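Local coordinates for 3-oxoacyl-[acyl-carrier-protein] reductase (Sinorhizobium meliloti, PDB 3U9L), which probably reduces 3-oxoacyl groups carried on acyl carrier protein, using NADPH, at residues S146-G152 with D270-F276; E184-P190 with R259-V265. All blocks are in the same frame, centred on the assembly; numbering follows the deposited sequence.

Interaction 1 (S146-G152 with D270-F276)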
# COMPACT_ATOMS: atom_id res chain seq x y z
N SER A 146 9.64 3.10 4.82
CA SER A 146 9.45 4.54 4.95
C SER A 146 8.65 4.86 6.22
O SER A 146 7.62 4.26 6.47
CB SER A 146 8.67 5.01 3.71
OG SER A 146 8.39 6.38 3.77
N SER A 147 9.11 5.84 6.99
CA SER A 147 8.35 6.28 8.17
C SER A 147 6.92 6.66 7.81
O SER A 147 6.01 6.61 8.67
CB SER A 147 9.08 7.47 8.84
OG SER A 147 8.93 8.66 8.08
N SER A 148 6.69 7.06 6.57
CA SER A 148 5.34 7.47 6.18
C SER A 148 4.27 6.36 6.28
O SER A 148 3.08 6.66 6.43
CB SER A 148 5.36 7.99 4.76
OG SER A 148 5.66 6.94 3.85
N SER A 149 4.68 5.09 6.21
CA SER A 149 3.67 4.02 6.24
C SER A 149 3.08 3.84 7.63
O SER A 149 2.08 3.20 7.76
CB SER A 149 4.23 2.67 5.72
OG SER A 149 4.86 2.88 4.45
N ALA A 150 3.68 4.40 8.68
CA ALA A 150 3.03 4.37 10.00
C ALA A 150 3.31 5.61 10.91
O ALA A 150 3.27 5.49 12.13
CB ALA A 150 3.44 3.15 10.74
N GLY A 151 3.69 6.74 10.34
CA GLY A 151 3.99 7.90 11.14
C GLY A 151 3.24 9.10 10.56
O GLY A 151 2.49 8.99 9.58
N GLY A 152 3.46 10.26 11.17
CA GLY A 152 2.82 11.48 10.71
C GLY A 152 3.36 11.82 9.34
O GLY A 152 4.56 11.71 9.10
N ASP A 270 8.81 11.58 13.43
CA ASP A 270 7.42 11.64 13.01
C ASP A 270 6.50 10.53 13.64
O ASP A 270 5.31 10.52 13.35
CB ASP A 270 7.28 11.61 11.47
CG ASP A 270 7.70 10.26 10.85
OD1 ASP A 270 7.53 9.16 11.50
OD2 ASP A 270 8.23 10.32 9.69
N GLY A 271 7.05 9.65 14.48
CA GLY A 271 6.23 8.70 15.24
C GLY A 271 6.12 7.29 14.67
O GLY A 271 5.49 6.42 15.25
N ALA A 272 6.73 7.03 13.52
CA ALA A 272 6.64 5.70 12.92
C ALA A 272 7.23 4.65 13.87
O ALA A 272 6.86 3.49 13.79
CB ALA A 272 7.31 5.62 11.57
N ASP A 273 8.12 5.06 14.77
CA ASP A 273 8.67 4.13 15.72
C ASP A 273 7.56 3.60 16.61
O ASP A 273 7.53 2.43 16.90
CB ASP A 273 9.81 4.74 16.54
CG ASP A 273 9.42 6.01 17.25
OD1 ASP A 273 8.62 6.82 16.74
OD2 ASP A 273 9.96 6.26 18.34
N VAL A 274 6.66 4.49 17.01
CA VAL A 274 5.56 4.19 17.88
C VAL A 274 4.49 3.45 17.07
O VAL A 274 4.01 2.39 17.48
CB VAL A 274 4.91 5.51 18.44
CG1 VAL A 274 3.72 5.17 19.30
CG2 VAL A 274 5.88 6.27 19.28
N GLY A 275 4.09 4.02 15.93
CA GLY A 275 3.10 3.33 15.09
C GLY A 275 3.52 1.87 14.78
O GLY A 275 2.77 0.92 14.98
N PHE A 276 4.73 1.68 14.26
CA PHE A 276 5.12 0.34 13.88
C PHE A 276 5.29 -0.60 15.07
O PHE A 276 5.09 -1.78 14.94
CB PHE A 276 6.40 0.31 13.03
CG PHE A 276 6.15 0.50 11.53
CD1 PHE A 276 5.31 -0.35 10.84
CD2 PHE A 276 6.76 1.53 10.83
CE1 PHE A 276 5.08 -0.16 9.47
CE2 PHE A 276 6.54 1.73 9.44
CZ PHE A 276 5.71 0.86 8.77
O HOH W 1 7.04 12.84 7.79

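Interaction 2 (E184-P190 with R259-V265)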
# COMPACT_ATOMS: atom_id res chain seq x y z
N GLU A 184 15.75 -14.73 6.93
CA GLU A 184 15.51 -13.70 7.92
C GLU A 184 15.08 -12.41 7.20
O GLU A 184 15.40 -12.21 6.03
CB GLU A 184 16.80 -13.44 8.69
CG GLU A 184 16.56 -12.93 10.11
CD GLU A 184 17.81 -13.07 11.02
OE1 GLU A 184 18.79 -13.75 10.54
OE2 GLU A 184 17.78 -12.51 12.19
N THR A 185 14.40 -11.53 7.93
CA THR A 185 13.95 -10.25 7.39
C THR A 185 14.26 -9.14 8.37
O THR A 185 14.04 -9.28 9.60
CB THR A 185 12.44 -10.23 7.19
OG1 THR A 185 12.07 -11.16 6.17
CG2 THR A 185 11.98 -8.82 6.74
N SER A 186 14.71 -8.01 7.85
CA SER A 186 14.85 -6.83 8.65
C SER A 186 14.38 -5.63 7.80
O SER A 186 14.71 -5.53 6.59
CB SER A 186 16.30 -6.72 9.17
OG SER A 186 16.43 -5.52 9.91
N ILE A 187 13.57 -4.73 8.38
CA ILE A 187 13.00 -3.65 7.65
C ILE A 187 13.54 -2.33 8.23
O ILE A 187 13.45 -2.07 9.43
CB ILE A 187 11.46 -3.61 7.73
CG1 ILE A 187 10.85 -4.94 7.20
CG2 ILE A 187 10.96 -2.38 6.94
CD1 ILE A 187 9.32 -5.17 7.30
N ILE A 188 14.12 -1.53 7.38
CA ILE A 188 14.66 -0.24 7.79
C ILE A 188 13.57 0.79 7.51
O ILE A 188 13.00 0.85 6.41
CB ILE A 188 15.94 0.10 6.99
CG1 ILE A 188 16.95 -1.10 6.95
CG2 ILE A 188 16.55 1.39 7.50
CD1 ILE A 188 17.36 -1.71 8.32
N VAL A 189 13.31 1.59 8.53
CA VAL A 189 12.30 2.61 8.48
C VAL A 189 12.91 4.05 8.61
O VAL A 189 13.01 4.62 9.68
CB VAL A 189 11.18 2.32 9.51
CG1 VAL A 189 10.05 3.28 9.33
CG2 VAL A 189 10.66 0.88 9.30
N PRO A 190 13.34 4.61 7.47
CA PRO A 190 13.95 5.96 7.44
C PRO A 190 12.92 7.04 7.49
O PRO A 190 11.88 6.92 6.83
CB PRO A 190 14.65 6.03 6.06
CG PRO A 190 14.41 4.73 5.40
CD PRO A 190 13.33 3.96 6.15
N ARG A 259 18.77 -10.63 14.52
CA ARG A 259 18.49 -9.35 13.86
C ARG A 259 17.13 -8.71 14.22
O ARG A 259 16.11 -9.40 14.28
CB ARG A 259 18.66 -9.53 12.36
CG ARG A 259 20.08 -9.95 12.04
CD ARG A 259 20.30 -10.07 10.59
NE ARG A 259 21.72 -10.22 10.27
CZ ARG A 259 22.28 -11.35 9.82
NH1 ARG A 259 21.54 -12.43 9.60
NH2 ARG A 259 23.58 -11.37 9.52
N PRO A 260 17.11 -7.38 14.42
CA PRO A 260 15.84 -6.73 14.73
C PRO A 260 14.93 -6.86 13.52
O PRO A 260 15.46 -6.83 12.41
CB PRO A 260 16.20 -5.25 14.90
CG PRO A 260 17.70 -5.10 14.41
CD PRO A 260 18.21 -6.46 14.04
N PHE A 261 13.62 -6.93 13.73
CA PHE A 261 12.65 -6.91 12.64
C PHE A 261 12.51 -5.52 11.92
O PHE A 261 12.44 -5.49 10.72
CB PHE A 261 11.28 -7.38 13.14
CG PHE A 261 10.25 -7.54 12.05
CD1 PHE A 261 10.40 -8.53 11.10
CD2 PHE A 261 9.15 -6.70 11.99
CE1 PHE A 261 9.46 -8.69 10.09
CE2 PHE A 261 8.19 -6.86 10.98
CZ PHE A 261 8.35 -7.86 10.02
N ARG A 262 12.52 -4.44 12.68
CA ARG A 262 12.52 -3.09 12.14
C ARG A 262 13.56 -2.23 12.81
O ARG A 262 13.78 -2.37 13.97
CB ARG A 262 11.19 -2.40 12.28
CG ARG A 262 10.09 -2.95 11.52
CD ARG A 262 8.88 -2.14 11.70
NE ARG A 262 7.79 -2.71 10.97
CZ ARG A 262 7.57 -2.52 9.69
NH1 ARG A 262 6.56 -3.13 9.15
NH2 ARG A 262 8.12 -1.54 9.07
N VAL A 263 14.16 -1.31 12.06
CA VAL A 263 15.13 -0.38 12.66
C VAL A 263 14.63 0.98 12.20
O VAL A 263 14.39 1.18 11.01
CB VAL A 263 16.62 -0.65 12.22
CG1 VAL A 263 17.56 0.42 12.75
CG2 VAL A 263 17.11 -2.01 12.71
N HIS A 264 14.39 1.87 13.15
CA HIS A 264 13.87 3.22 12.91
C HIS A 264 15.04 4.20 12.87
O HIS A 264 15.84 4.25 13.81
CB HIS A 264 12.79 3.57 13.95
CG HIS A 264 11.62 2.63 13.91
ND1 HIS A 264 10.61 2.74 12.98
CD2 HIS A 264 11.33 1.51 14.63
CE1 HIS A 264 9.75 1.74 13.13
NE2 HIS A 264 10.17 0.97 14.11
N VAL A 265 15.15 4.96 11.79
CA VAL A 265 16.17 6.00 11.69
C VAL A 265 15.51 7.30 11.25
O VAL A 265 15.41 7.59 10.07
CB VAL A 265 17.24 5.62 10.67
CG1 VAL A 265 18.39 6.67 10.64
CG2 VAL A 265 17.81 4.19 10.97
O HOH W 2 14.34 -9.88 12.07
O HOH W 3 10.97 5.39 11.69

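Interaction 1 (S146-G152 with D270-F276)
A150 sets its methyl group squarely over the F276 ring: CB of A150 lies 3.5 Å from the ring centroid of F276, only 7° off the normal, a CH-pi contact in which one small group meets all six ring carbons at similar range. At the ring edge, near its plane, stands the carbonyl oxygen of S146, where the weakly positive C-H rim suits it, and S149 CB approaches obliquely near CZ. A second small side chain, A272, brings its CB to 3.3 Å from S147 O, its methyl letting the helix start lie close on the loop.

The polar half centres on D270. CG of D270 sits between the backbone N and the carbonyl carbon (chi1 67°), which lets the two carboxylate oxygens divide their work. OD1 of D270 accepts from A272 N at 3.0 Å, closing an Asx turn at the start of the helix, while S147 OG faces OD2 of D270 at 2.4 Å, shorter than a normal hydrogen bond and doubtful in its exact length. The backbone adds a nearly straight bond, G152 N to D270 O at 2.9 Å. Glycine suits G151 and G275 because a beta carbon on either would collide with the opposite segment; A150 O can thus approach G275 CA and receive the CA-H of A272.

The loop 146-152, which follows strand 139-144, is thereby fastened to the first turn of helix 272-289. From helix 158-179, K164 and F161 meet S146 and S148 of the loop and D168 meets F276; H264 of strand 262-265 also touches F276, and L279 of the second subunit packs on A150.

Interaction 2 (E184-P190 with R259-V265)
The R262 guanidinium carries I187 CD1 over one face, 3.8 Å above its plane, and meets V189 CG2 at its edge, so aliphatic groups lie beside the cation while D168 and D280 take its charge. The H264 ring has a water in its plane at the edge; the same water donates to V189 O. I187 CD1 comes obliquely to the F261 ring.

R259 and E184 cross at about a right angle, their planes 57° apart. NH1 of R259 reaches OE1 of E184 at 3.2 Å from above the carboxylate plane, a salt bridge, while OE2 takes the backbone N of R259 almost along its C-O axis. With CG roughly anti to N (chi1 -152°), the extended glutamate reaches R259; the backbone carbonyls of V251 and V252 accept from NE and NH2 of R259. S186 OG donates to P260 O, an acceptor that proline retains.

Further along, the two backbones run parallel, with I187 N to F261 O at 2.7 Å and V265 N to V189 O at 3.0 Å among four bonds. Beta-branched I187, I188, V189, V263 and V265 suit such extended chains. The pairing makes 262-265 the outermost strand, within this chain, of the seven-stranded parallel sheet of the Rossmann-type SDR fold.

In the fold
Interactions 1 and 2 have centres about 13 Å apart and meet directly. S147 N lies 3.0 Å from P190 O, a probable hydrogen bond that ties the loop 146-152 to the C-terminal end of strand 183-190. F276 and R262 form a second junction: CE1 of F276 is 3.3 Å from NH1 of R262, a cation-pi pairing, so the ring that receives A150 also adjoins the arginine beside I187. Strand 262-265 is followed, after a short connection, by helix 272-289, so consecutive elements take part in both contacts. In SDR enzymes the cofactor and substrate site generally lies at the C-terminal ends of the sheet strands, the end where S147 meets P190.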